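Long-range contacts in regulator of nonsense transcripts 2 (Homo sapiens, PDB 4CEM), which acts as a factor in nonsense-mediated mRNA decay and carries three MIF4G domains, helical modules that probably serve as docking platforms for partner molecules: residues K6-S11 with E216-S221; E17-H22 with F222-I227; H75-L80 with S111-R116; N81-I86 with Q115-F120. One frame throughout, in Å; residues are numbered along the deposited sequence.

Contact 1: K6-S11 with E216-S221; sequences KEKEES and EKFNLS
Glu7 O, which lies near the CZ end of the Phe218 ring, takes two hydrogen bonds from one residue: Ser11 N and Ser11 OG reach it from opposite faces of the carbonyl plane. The hydroxyl bond, 3.1 Å from Ser11 OG to Glu7 O, folds the serine side chain back onto its own helix and so settles which way OG turns. The hydroxyl also comes obliquely to the ring, Ser11 OG being 3.3 Å from Phe218 CE2.

The same glutamate carries the charged link. Lys217 NZ donates to Glu7 OE1 at 2.9 Å in a salt bridge, meeting the oxygen from above the carboxylate plane, 41° out of it. The two side chains cross at about a right angle: Glu7 reaches out extended, while Lys217 bends at its last torsion (chi4 -102°) to bring the ammonium round.

Phe218 fills the middle. Lys8 CA makes an off-centre CH-pi contact with its ring, 4.2 Å from the centroid, and Lys8 CB lies 3.7 Å from Phe218 CE1. A water accepts from Lys8 NZ and donates to Phe218 O, bridging the lysine and the backbone of the other segment. Leu220 CD1 rests loosely against Ser11 O and CB.

This is a surface contact, in which the first turns of helix 6-33 rest on the last turn of helix 209-218 and the loop leaving it, where Asn219 breaks the helix with positive phi.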
# COMPACT_ATOMS: atom_id res chain seq x y z
N LYS A 6 22.43 -12.11 -15.18
CA LYS A 6 21.39 -12.04 -14.15
C LYS A 6 20.64 -10.71 -14.18
O LYS A 6 19.42 -10.68 -14.10
CB LYS A 6 22.02 -12.26 -12.76
CG LYS A 6 21.02 -12.20 -11.61
CD LYS A 6 21.50 -12.97 -10.38
CE LYS A 6 20.35 -13.29 -9.44
NZ LYS A 6 20.73 -14.19 -8.32
N GLU A 7 21.39 -9.62 -14.29
CA GLU A 7 20.82 -8.27 -14.28
C GLU A 7 19.75 -8.04 -15.36
O GLU A 7 18.78 -7.32 -15.15
CB GLU A 7 21.92 -7.23 -14.44
CG GLU A 7 21.58 -5.89 -13.81
CD GLU A 7 22.43 -4.75 -14.35
OE1 GLU A 7 23.58 -5.00 -14.78
OE2 GLU A 7 21.94 -3.60 -14.34
N LYS A 8 19.94 -8.66 -16.53
CA LYS A 8 18.96 -8.54 -17.60
C LYS A 8 17.66 -9.28 -17.27
O LYS A 8 16.57 -8.80 -17.57
CB LYS A 8 19.55 -9.00 -18.94
CG LYS A 8 18.55 -9.01 -20.09
CD LYS A 8 19.20 -8.89 -21.45
CE LYS A 8 18.16 -8.69 -22.54
NZ LYS A 8 18.73 -8.16 -23.82
N GLU A 9 17.77 -10.46 -16.66
CA GLU A 9 16.58 -11.27 -16.38
C GLU A 9 15.70 -10.61 -15.32
O GLU A 9 14.47 -10.67 -15.41
CB GLU A 9 16.97 -12.68 -15.97
CG GLU A 9 17.52 -13.50 -17.13
CD GLU A 9 17.90 -14.93 -16.75
OE1 GLU A 9 18.37 -15.15 -15.60
OE2 GLU A 9 17.74 -15.84 -17.60
N GLU A 10 16.32 -9.97 -14.34
CA GLU A 10 15.58 -9.21 -13.34
C GLU A 10 14.85 -8.04 -13.98
O GLU A 10 13.69 -7.77 -13.64
CB GLU A 10 16.52 -8.72 -12.24
CG GLU A 10 16.93 -9.82 -11.27
CD GLU A 10 18.20 -9.50 -10.50
OE1 GLU A 10 18.61 -8.31 -10.44
OE2 GLU A 10 18.80 -10.45 -9.94
N SER A 11 15.51 -7.35 -14.91
CA SER A 11 14.91 -6.21 -15.60
C SER A 11 13.73 -6.64 -16.46
O SER A 11 12.70 -5.97 -16.48
CB SER A 11 15.94 -5.49 -16.46
OG SER A 11 16.92 -4.84 -15.67
N GLU A 216 16.77 2.46 -19.98
CA GLU A 216 17.87 2.96 -20.78
C GLU A 216 18.84 1.84 -21.14
O GLU A 216 19.21 1.69 -22.30
CB GLU A 216 18.59 4.10 -20.05
CG GLU A 216 19.80 4.70 -20.78
CD GLU A 216 19.46 5.39 -22.10
OE1 GLU A 216 18.30 5.84 -22.27
OE2 GLU A 216 20.36 5.49 -22.96
N LYS A 217 19.22 1.04 -20.15
CA LYS A 217 20.24 0.01 -20.33
C LYS A 217 19.82 -1.11 -21.28
O LYS A 217 20.64 -1.62 -22.04
CB LYS A 217 20.62 -0.59 -18.98
CG LYS A 217 21.94 -1.33 -18.94
CD LYS A 217 22.22 -1.80 -17.51
CE LYS A 217 23.70 -2.10 -17.26
NZ LYS A 217 23.98 -3.56 -17.27
N PHE A 218 18.54 -1.49 -21.22
CA PHE A 218 18.05 -2.66 -21.96
C PHE A 218 17.01 -2.33 -23.03
O PHE A 218 16.44 -3.23 -23.66
CB PHE A 218 17.50 -3.68 -20.97
CG PHE A 218 18.51 -4.14 -19.97
CD1 PHE A 218 19.52 -5.03 -20.34
CD2 PHE A 218 18.46 -3.70 -18.65
CE1 PHE A 218 20.46 -5.48 -19.41
CE2 PHE A 218 19.40 -4.14 -17.72
CZ PHE A 218 20.40 -5.03 -18.10
N ASN A 219 16.77 -1.04 -23.23
CA ASN A 219 15.84 -0.55 -24.25
C ASN A 219 14.46 -1.19 -24.13
O ASN A 219 13.84 -1.61 -25.11
CB ASN A 219 16.45 -0.73 -25.64
CG ASN A 219 17.72 0.07 -25.82
OD1 ASN A 219 17.68 1.30 -25.91
ND2 ASN A 219 18.85 -0.61 -25.85
N LEU A 220 14.01 -1.25 -22.89
CA LEU A 220 12.68 -1.70 -22.56
C LEU A 220 11.80 -0.47 -22.33
O LEU A 220 12.18 0.45 -21.61
CB LEU A 220 12.72 -2.52 -21.28
CG LEU A 220 13.62 -3.76 -21.34
CD1 LEU A 220 13.81 -4.33 -19.93
CD2 LEU A 220 13.05 -4.81 -22.30
N SER A 221 10.62 -0.48 -22.94
CA SER A 221 9.65 0.59 -22.80
C SER A 221 8.62 0.27 -21.72
O SER A 221 7.79 -0.61 -21.88
CB SER A 221 8.93 0.79 -24.13
OG SER A 221 7.64 1.29 -23.92
O HOH W 1 18.34 -5.33 -24.34

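Contact 2: E17-H22 with F222-I227; sequences EAWERH and FPPSEI
Pro223 wedges between Trp19 and His22, and this proline-aromatic packing fastens helix 6-33 to the loop joining helices 209-218 and 230-259 of the all-helical MIF4G fold.

The CH-pi contacts come first. Pro223 CG stands 3.8 Å from the centroid of the Trp19 five-membered ring, almost on its normal. The neighbouring methylene, Pro223 CB, lies over a face of His22, 4.0 Å from that centroid, and Pro224 CD also comes over a face of the imidazole. His22 has CG anti to its backbone N (chi1 175°), which sends the ring out to the two prolines.

Plain apolar packing completes the seat. Ala18 CB meets Pro223 CD at 3.7 Å and touches the edge of the Phe222 ring, whose side chain turns to helix 209-218.

Trp19 NE1 also donates to Ser221 O. With an alanine in place of Trp19, one side of Pro223 would probably be uncovered and Ser221 O would lose that donor. At the margin Glu226 is held by Lys26 in a salt bridge; its OE1 also lies near the plane of the His22 ring, at the edge, 4.3 Å from His22 CE1, too far to count as a bond.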
# COMPACT_ATOMS: atom_id res chain seq x y z
N GLU A 17 6.13 -7.40 -14.96
CA GLU A 17 5.21 -7.14 -13.88
C GLU A 17 4.56 -5.78 -14.02
O GLU A 17 3.36 -5.62 -13.78
CB GLU A 17 5.92 -7.22 -12.52
CG GLU A 17 5.99 -8.65 -11.98
CD GLU A 17 7.12 -8.88 -11.01
OE1 GLU A 17 7.48 -7.94 -10.25
OE2 GLU A 17 7.66 -10.00 -11.00
N ALA A 18 5.36 -4.80 -14.42
CA ALA A 18 4.88 -3.46 -14.69
C ALA A 18 3.70 -3.51 -15.66
O ALA A 18 2.65 -2.92 -15.40
CB ALA A 18 6.01 -2.62 -15.27
N TRP A 19 3.87 -4.24 -16.76
CA TRP A 19 2.83 -4.28 -17.77
C TRP A 19 1.60 -5.04 -17.34
O TRP A 19 0.48 -4.61 -17.62
CB TRP A 19 3.38 -4.77 -19.11
CG TRP A 19 4.09 -3.66 -19.84
CD1 TRP A 19 5.46 -3.43 -19.91
CD2 TRP A 19 3.48 -2.57 -20.58
NE1 TRP A 19 5.73 -2.30 -20.64
CE2 TRP A 19 4.58 -1.74 -21.06
CE3 TRP A 19 2.18 -2.20 -20.88
CZ2 TRP A 19 4.35 -0.60 -21.83
CZ3 TRP A 19 1.97 -1.06 -21.64
CH2 TRP A 19 3.03 -0.28 -22.11
N GLU A 20 1.79 -6.17 -16.68
CA GLU A 20 0.67 -6.95 -16.12
C GLU A 20 -0.15 -6.07 -15.18
O GLU A 20 -1.37 -5.98 -15.31
CB GLU A 20 1.18 -8.17 -15.35
CG GLU A 20 1.56 -9.34 -16.26
CD GLU A 20 2.49 -10.36 -15.59
OE1 GLU A 20 2.95 -10.12 -14.45
OE2 GLU A 20 2.76 -11.40 -16.23
N ARG A 21 0.55 -5.41 -14.27
CA ARG A 21 -0.07 -4.46 -13.36
C ARG A 21 -0.85 -3.40 -14.14
O ARG A 21 -2.00 -3.11 -13.84
CB ARG A 21 1.00 -3.80 -12.48
CG ARG A 21 0.44 -3.01 -11.30
CD ARG A 21 1.46 -2.79 -10.20
NE ARG A 21 2.43 -1.74 -10.54
CZ ARG A 21 3.66 -1.94 -11.02
NH1 ARG A 21 4.13 -3.16 -11.22
NH2 ARG A 21 4.43 -0.89 -11.29
N HIS A 22 -0.23 -2.85 -15.18
CA HIS A 22 -0.83 -1.75 -15.91
C HIS A 22 -2.04 -2.20 -16.68
O HIS A 22 -3.10 -1.58 -16.61
CB HIS A 22 0.20 -1.14 -16.86
CG HIS A 22 -0.36 -0.08 -17.77
ND1 HIS A 22 -0.54 1.19 -17.36
CD2 HIS A 22 -0.76 -0.13 -19.09
CE1 HIS A 22 -1.04 1.91 -18.37
NE2 HIS A 22 -1.18 1.10 -19.43
N PHE A 222 8.66 1.02 -20.62
CA PHE A 222 7.76 0.79 -19.47
C PHE A 222 6.40 1.48 -19.63
O PHE A 222 6.30 2.46 -20.36
CB PHE A 222 8.45 1.25 -18.19
CG PHE A 222 9.43 0.26 -17.65
CD1 PHE A 222 10.71 0.18 -18.18
CD2 PHE A 222 9.07 -0.62 -16.63
CE1 PHE A 222 11.61 -0.74 -17.69
CE2 PHE A 222 9.97 -1.54 -16.14
CZ PHE A 222 11.25 -1.60 -16.67
N PRO A 223 5.37 1.00 -18.90
CA PRO A 223 4.01 1.48 -19.12
C PRO A 223 3.87 2.97 -18.85
O PRO A 223 4.51 3.49 -17.96
CB PRO A 223 3.17 0.68 -18.11
CG PRO A 223 4.06 -0.34 -17.52
CD PRO A 223 5.45 0.20 -17.67
N PRO A 224 3.01 3.64 -19.60
CA PRO A 224 2.83 5.06 -19.35
C PRO A 224 1.91 5.31 -18.14
O PRO A 224 1.07 4.47 -17.83
CB PRO A 224 2.15 5.54 -20.64
CG PRO A 224 1.35 4.37 -21.09
CD PRO A 224 2.02 3.12 -20.56
N SER A 225 2.09 6.45 -17.48
CA SER A 225 1.14 6.90 -16.45
C SER A 225 -0.04 7.58 -17.14
O SER A 225 0.12 8.66 -17.71
CB SER A 225 1.79 7.88 -15.48
OG SER A 225 0.80 8.48 -14.65
N GLU A 226 -1.21 6.94 -17.10
CA GLU A 226 -2.40 7.45 -17.80
C GLU A 226 -3.68 7.41 -16.96
O GLU A 226 -4.76 7.63 -17.49
CB GLU A 226 -2.66 6.61 -19.05
CG GLU A 226 -1.48 6.44 -19.98
CD GLU A 226 -1.86 5.72 -21.25
OE1 GLU A 226 -2.62 4.72 -21.16
OE2 GLU A 226 -1.41 6.18 -22.34
N ILE A 227 -3.56 7.14 -15.67
CA ILE A 227 -4.75 6.91 -14.85
C ILE A 227 -5.06 8.16 -14.04
O ILE A 227 -6.10 8.79 -14.26
CB ILE A 227 -4.57 5.67 -13.96
CG1 ILE A 227 -4.54 4.42 -14.85
CG2 ILE A 227 -5.70 5.59 -12.94
CD1 ILE A 227 -4.19 3.14 -14.12

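Contact 3: H75-L80 with S111-R116; sequences HDFNGL and SLFHQR
Phe77 drives its ring against the end of helix 103-116, and the contact divides into a compact aromatic side and a looser, hydrated one. On the compact side the phenyl points an edge at Phe113: Phe77 CE1 sits over the centre of that ring, the centroids are 4.8 Å apart and the planes stand at 71°, a T-shaped pair. Leu112 CB covers part of a face of Phe77, coming within 3.6 Å of Phe77 CE2 as a CH-pi contact. The ring gets there because its CG lies anti to the backbone N (chi1 179°), which carries it straight across the space between the helices. A serine in place of Phe77 would probably open a gap beneath Leu112 and strip the face of Phe113 of its edge-on partner.

The other side is polar and reaches solvent. Arg116, bent at chi3, passes the rim of the ring, so that Phe77 CE2 lies over one face of the guanidinium, offset toward its edge. Arg116 NH1 donates to a water that lies over the centre of a face of Phe77 and itself donates to Phe77 O and to Leu80 O, each at 2.8 Å. One water thus ties the arginine to two carbonyls of the opposing segment. Exposed Asn78 stands at the rim, its OD1 3.2 Å from Arg116 NH2.

The short helical axes run 11.2 Å apart at only 15°, with helix 86-95 coming between them in sequence. Near-parallel packing of helices next but one in the chain is characteristic of HEAT-like helical-repeat folds, to which MIF4G domains belong.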
# COMPACT_ATOMS: atom_id res chain seq x y z
N HIS A 75 -17.93 -17.70 -7.74
CA HIS A 75 -19.02 -18.63 -8.05
C HIS A 75 -20.18 -18.42 -7.12
O HIS A 75 -21.31 -18.28 -7.56
CB HIS A 75 -18.53 -20.07 -7.96
CG HIS A 75 -19.63 -21.09 -8.09
ND1 HIS A 75 -20.32 -21.54 -7.02
CD2 HIS A 75 -20.14 -21.76 -9.20
CE1 HIS A 75 -21.23 -22.45 -7.43
NE2 HIS A 75 -21.12 -22.58 -8.76
N ASP A 76 -19.91 -18.37 -5.82
CA ASP A 76 -20.96 -18.10 -4.85
C ASP A 76 -21.59 -16.74 -5.10
O ASP A 76 -22.81 -16.63 -5.18
CB ASP A 76 -20.42 -18.15 -3.43
CG ASP A 76 -19.98 -19.54 -3.02
OD1 ASP A 76 -20.36 -20.53 -3.71
OD2 ASP A 76 -19.25 -19.65 -2.01
N PHE A 77 -20.75 -15.72 -5.22
CA PHE A 77 -21.25 -14.37 -5.48
C PHE A 77 -22.30 -14.33 -6.59
O PHE A 77 -23.36 -13.72 -6.42
CB PHE A 77 -20.09 -13.43 -5.84
CG PHE A 77 -20.52 -12.02 -6.14
CD1 PHE A 77 -20.61 -11.08 -5.13
CD2 PHE A 77 -20.82 -11.63 -7.44
CE1 PHE A 77 -21.00 -9.78 -5.41
CE2 PHE A 77 -21.20 -10.34 -7.73
CZ PHE A 77 -21.30 -9.41 -6.70
N ASN A 78 -22.03 -15.00 -7.71
CA ASN A 78 -22.92 -14.89 -8.86
C ASN A 78 -24.31 -15.48 -8.65
O ASN A 78 -25.23 -15.15 -9.39
CB ASN A 78 -22.27 -15.45 -10.13
CG ASN A 78 -21.24 -14.49 -10.71
OD1 ASN A 78 -21.50 -13.30 -10.88
ND2 ASN A 78 -20.05 -15.01 -11.01
N GLY A 79 -24.45 -16.35 -7.65
CA GLY A 79 -25.72 -17.00 -7.36
C GLY A 79 -26.58 -16.34 -6.29
O GLY A 79 -27.77 -16.66 -6.16
N LEU A 80 -25.98 -15.42 -5.53
CA LEU A 80 -26.64 -14.78 -4.41
C LEU A 80 -27.25 -13.43 -4.78
O LEU A 80 -26.71 -12.71 -5.61
CB LEU A 80 -25.63 -14.55 -3.28
CG LEU A 80 -24.87 -15.73 -2.69
CD1 LEU A 80 -23.97 -15.23 -1.57
CD2 LEU A 80 -25.83 -16.77 -2.15
N SER A 111 -14.93 -5.37 -7.24
CA SER A 111 -15.39 -4.96 -8.57
C SER A 111 -16.66 -5.67 -8.99
O SER A 111 -17.51 -5.08 -9.66
CB SER A 111 -14.30 -5.19 -9.63
OG SER A 111 -13.13 -4.46 -9.32
N LEU A 112 -16.82 -6.93 -8.61
CA LEU A 112 -18.06 -7.64 -8.91
C LEU A 112 -19.23 -7.03 -8.11
O LEU A 112 -20.32 -6.87 -8.64
CB LEU A 112 -17.94 -9.14 -8.64
CG LEU A 112 -16.92 -9.95 -9.44
CD1 LEU A 112 -16.87 -11.37 -8.90
CD2 LEU A 112 -17.25 -9.95 -10.92
N PHE A 113 -18.98 -6.68 -6.85
CA PHE A 113 -19.97 -5.99 -6.03
C PHE A 113 -20.34 -4.66 -6.66
O PHE A 113 -21.51 -4.39 -6.92
CB PHE A 113 -19.44 -5.73 -4.61
CG PHE A 113 -19.77 -6.81 -3.62
CD1 PHE A 113 -21.04 -6.87 -3.05
CD2 PHE A 113 -18.83 -7.75 -3.24
CE1 PHE A 113 -21.36 -7.86 -2.13
CE2 PHE A 113 -19.14 -8.74 -2.32
CZ PHE A 113 -20.41 -8.79 -1.76
N HIS A 114 -19.33 -3.85 -6.91
CA HIS A 114 -19.52 -2.52 -7.48
C HIS A 114 -20.27 -2.57 -8.77
O HIS A 114 -21.15 -1.75 -8.99
CB HIS A 114 -18.18 -1.85 -7.70
CG HIS A 114 -18.27 -0.53 -8.44
ND1 HIS A 114 -18.91 0.53 -7.93
CD2 HIS A 114 -17.78 -0.14 -9.68
CE1 HIS A 114 -18.84 1.55 -8.80
NE2 HIS A 114 -18.14 1.13 -9.88
N GLN A 115 -19.95 -3.54 -9.63
CA GLN A 115 -20.58 -3.64 -10.95
C GLN A 115 -22.03 -4.13 -10.87
O GLN A 115 -22.81 -3.91 -11.80
CB GLN A 115 -19.76 -4.52 -11.89
CG GLN A 115 -18.47 -3.87 -12.38
CD GLN A 115 -17.46 -4.88 -12.93
OE1 GLN A 115 -17.82 -5.80 -13.66
NE2 GLN A 115 -16.19 -4.70 -12.58
N ARG A 116 -22.39 -4.80 -9.78
CA ARG A 116 -23.75 -5.29 -9.62
C ARG A 116 -24.63 -4.37 -8.77
O ARG A 116 -25.81 -4.22 -9.08
CB ARG A 116 -23.74 -6.69 -9.02
CG ARG A 116 -25.10 -7.38 -9.09
CD ARG A 116 -24.96 -8.88 -8.90
NE ARG A 116 -24.56 -9.57 -10.12
CZ ARG A 116 -24.42 -10.89 -10.22
NH1 ARG A 116 -24.64 -11.69 -9.17
NH2 ARG A 116 -24.06 -11.43 -11.38
O HOH W 2 -24.50 -11.19 -6.28

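Contact 4: N81-I86 with Q115-F120; sequences NLSKYI and QRYADF
Tyr117 OH accepts a hydrogen bond from a backbone amide: Leu82 N donates to it at 2.9 Å, with an N-H...O angle of 159°. A side chain just past the end of one helix thus fixes the main chain of a loop between two others. The phenol oxygen also lies 3.4 Å from Leu82 CB, and further along the ring Tyr117 CE1 approaches Ser83 N obliquely at 3.5 Å.

The loop that receives the tyrosine is well braced. Asn81 OD1 accepts from Ser83 N in the carbonyl plane, making an Asx turn, and a type I turn follows from Leu82 to Tyr85, closed by Tyr85 N on Leu82 O. Successive amides are therefore engaged differently, that of Leu82 by the incoming phenol and that of Ser83 by the asparagine. Leu82 itself packs back on Phe58 and Phe77 of neighbouring helices.

Ile86 carries the apolar half, and its two branches part company. The CG1 branch (chi1 -65°) leads CD1 to the root of the tyrosine, 3.8 Å from Tyr117 CB. CG2, anti to the backbone N, goes instead to the second chain turn, 3.8 Å from Asp119 O and 3.9 Å from Phe120 CA. That turn is also type I, running from Tyr117 to Phe120, and Phe120 continues the packing by stacking on Phe113.

Tyr85 takes the N-cap position of helix 86-95, and Phe120 begins helix 120-137. Two tight interhelical turns braced against each other in this way are consistent with the helical-repeat build of a MIF4G domain, where short links reverse the chain between stacked helices.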
# COMPACT_ATOMS: atom_id res chain seq x y z
N ASN A 81 -28.37 -13.10 -4.15
CA ASN A 81 -28.90 -11.74 -4.19
C ASN A 81 -28.45 -11.04 -2.92
O ASN A 81 -29.04 -11.23 -1.86
CB ASN A 81 -30.44 -11.74 -4.29
CG ASN A 81 -31.02 -10.33 -4.38
OD1 ASN A 81 -30.38 -9.35 -4.00
ND2 ASN A 81 -32.23 -10.24 -4.88
N LEU A 82 -27.40 -10.23 -3.04
CA LEU A 82 -26.80 -9.57 -1.88
C LEU A 82 -27.35 -8.15 -1.67
O LEU A 82 -26.80 -7.39 -0.88
CB LEU A 82 -25.27 -9.56 -2.03
CG LEU A 82 -24.56 -10.90 -1.79
CD1 LEU A 82 -23.27 -11.00 -2.59
CD2 LEU A 82 -24.26 -11.12 -0.31
N SER A 83 -28.44 -7.82 -2.36
CA SER A 83 -29.07 -6.50 -2.27
C SER A 83 -29.23 -5.96 -0.85
O SER A 83 -29.02 -4.77 -0.63
CB SER A 83 -30.45 -6.50 -2.92
OG SER A 83 -30.35 -6.45 -4.33
N LYS A 84 -29.60 -6.83 0.09
CA LYS A 84 -29.84 -6.43 1.47
C LYS A 84 -28.62 -6.51 2.37
O LYS A 84 -28.68 -6.07 3.52
CB LYS A 84 -30.96 -7.28 2.07
CG LYS A 84 -32.33 -7.07 1.44
CD LYS A 84 -33.34 -8.04 2.05
CE LYS A 84 -34.51 -8.32 1.12
NZ LYS A 84 -35.45 -7.16 0.99
N TYR A 85 -27.51 -7.07 1.88
CA TYR A 85 -26.37 -7.39 2.76
C TYR A 85 -25.09 -6.60 2.46
O TYR A 85 -24.00 -6.98 2.89
CB TYR A 85 -26.10 -8.90 2.73
CG TYR A 85 -27.33 -9.74 2.99
CD1 TYR A 85 -28.27 -9.97 1.98
CD2 TYR A 85 -27.57 -10.31 4.24
CE1 TYR A 85 -29.40 -10.74 2.20
CE2 TYR A 85 -28.70 -11.08 4.48
CZ TYR A 85 -29.61 -11.29 3.46
OH TYR A 85 -30.74 -12.05 3.66
N ILE A 86 -25.25 -5.48 1.76
CA ILE A 86 -24.11 -4.64 1.39
C ILE A 86 -23.31 -4.22 2.62
O ILE A 86 -22.12 -4.50 2.72
CB ILE A 86 -24.55 -3.38 0.60
CG1 ILE A 86 -25.16 -3.77 -0.76
CG2 ILE A 86 -23.37 -2.45 0.36
CD1 ILE A 86 -24.21 -4.48 -1.69
N GLN A 115 -19.95 -3.54 -9.63
CA GLN A 115 -20.58 -3.64 -10.95
C GLN A 115 -22.03 -4.13 -10.87
O GLN A 115 -22.81 -3.91 -11.80
CB GLN A 115 -19.76 -4.52 -11.89
CG GLN A 115 -18.47 -3.87 -12.38
CD GLN A 115 -17.46 -4.88 -12.93
OE1 GLN A 115 -17.82 -5.80 -13.66
NE2 GLN A 115 -16.19 -4.70 -12.58
N ARG A 116 -22.39 -4.80 -9.78
CA ARG A 116 -23.75 -5.29 -9.62
C ARG A 116 -24.63 -4.37 -8.77
O ARG A 116 -25.81 -4.22 -9.08
CB ARG A 116 -23.74 -6.69 -9.02
CG ARG A 116 -25.10 -7.38 -9.09
CD ARG A 116 -24.96 -8.88 -8.90
NE ARG A 116 -24.56 -9.57 -10.12
CZ ARG A 116 -24.42 -10.89 -10.22
NH1 ARG A 116 -24.64 -11.69 -9.17
NH2 ARG A 116 -24.06 -11.43 -11.38
N TYR A 117 -24.05 -3.75 -7.74
CA TYR A 117 -24.81 -3.00 -6.72
C TYR A 117 -24.37 -1.53 -6.55
O TYR A 117 -23.26 -1.26 -6.10
CB TYR A 117 -24.66 -3.69 -5.37
CG TYR A 117 -25.03 -5.15 -5.38
CD1 TYR A 117 -26.36 -5.56 -5.31
CD2 TYR A 117 -24.05 -6.13 -5.43
CE1 TYR A 117 -26.69 -6.90 -5.30
CE2 TYR A 117 -24.38 -7.48 -5.42
CZ TYR A 117 -25.70 -7.85 -5.36
OH TYR A 117 -26.04 -9.17 -5.36
N ALA A 118 -25.28 -0.61 -6.86
CA ALA A 118 -25.05 0.83 -6.68
C ALA A 118 -24.68 1.24 -5.26
O ALA A 118 -23.94 2.19 -5.07
CB ALA A 118 -26.26 1.62 -7.16
N ASP A 119 -25.19 0.52 -4.26
CA ASP A 119 -24.92 0.86 -2.85
C ASP A 119 -23.52 0.53 -2.37
O ASP A 119 -23.13 0.96 -1.28
CB ASP A 119 -25.88 0.11 -1.92
CG ASP A 119 -27.30 0.58 -2.05
OD1 ASP A 119 -27.54 1.53 -2.82
OD2 ASP A 119 -28.18 -0.01 -1.39
N PHE A 120 -22.76 -0.23 -3.16
CA PHE A 120 -21.50 -0.76 -2.67
C PHE A 120 -20.44 0.31 -2.42
O PHE A 120 -19.92 0.41 -1.31
CB PHE A 120 -20.94 -1.80 -3.64
CG PHE A 120 -19.72 -2.51 -3.11
CD1 PHE A 120 -19.83 -3.39 -2.04
CD2 PHE A 120 -18.47 -2.30 -3.68
CE1 PHE A 120 -18.71 -4.05 -1.54
CE2 PHE A 120 -17.35 -2.95 -3.18
CZ PHE A 120 -17.48 -3.82 -2.11

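How the contacts relate
From the N terminus, helix 6-33 takes part first in contact 1 and then in contact 2, each closing a loop of about 200 residues back to the end of helix 209-218 and the loop that follows it. These two cross along the chain, and they meet through Trp19 and Ser221, so the long first helix is held at two successive places along its length. Contacts 3 and 4 lie within both of those large loops and close short ones of about 30 residues. They end on the same stretch, sharing Gln115 and Arg116, and touch through Phe113 and Phe120. Contact 3 pairs helices 70-79 and 103-116, and contact 4 joins the turns that follow them. About 40 Å separates the centres of contacts 1 and 3.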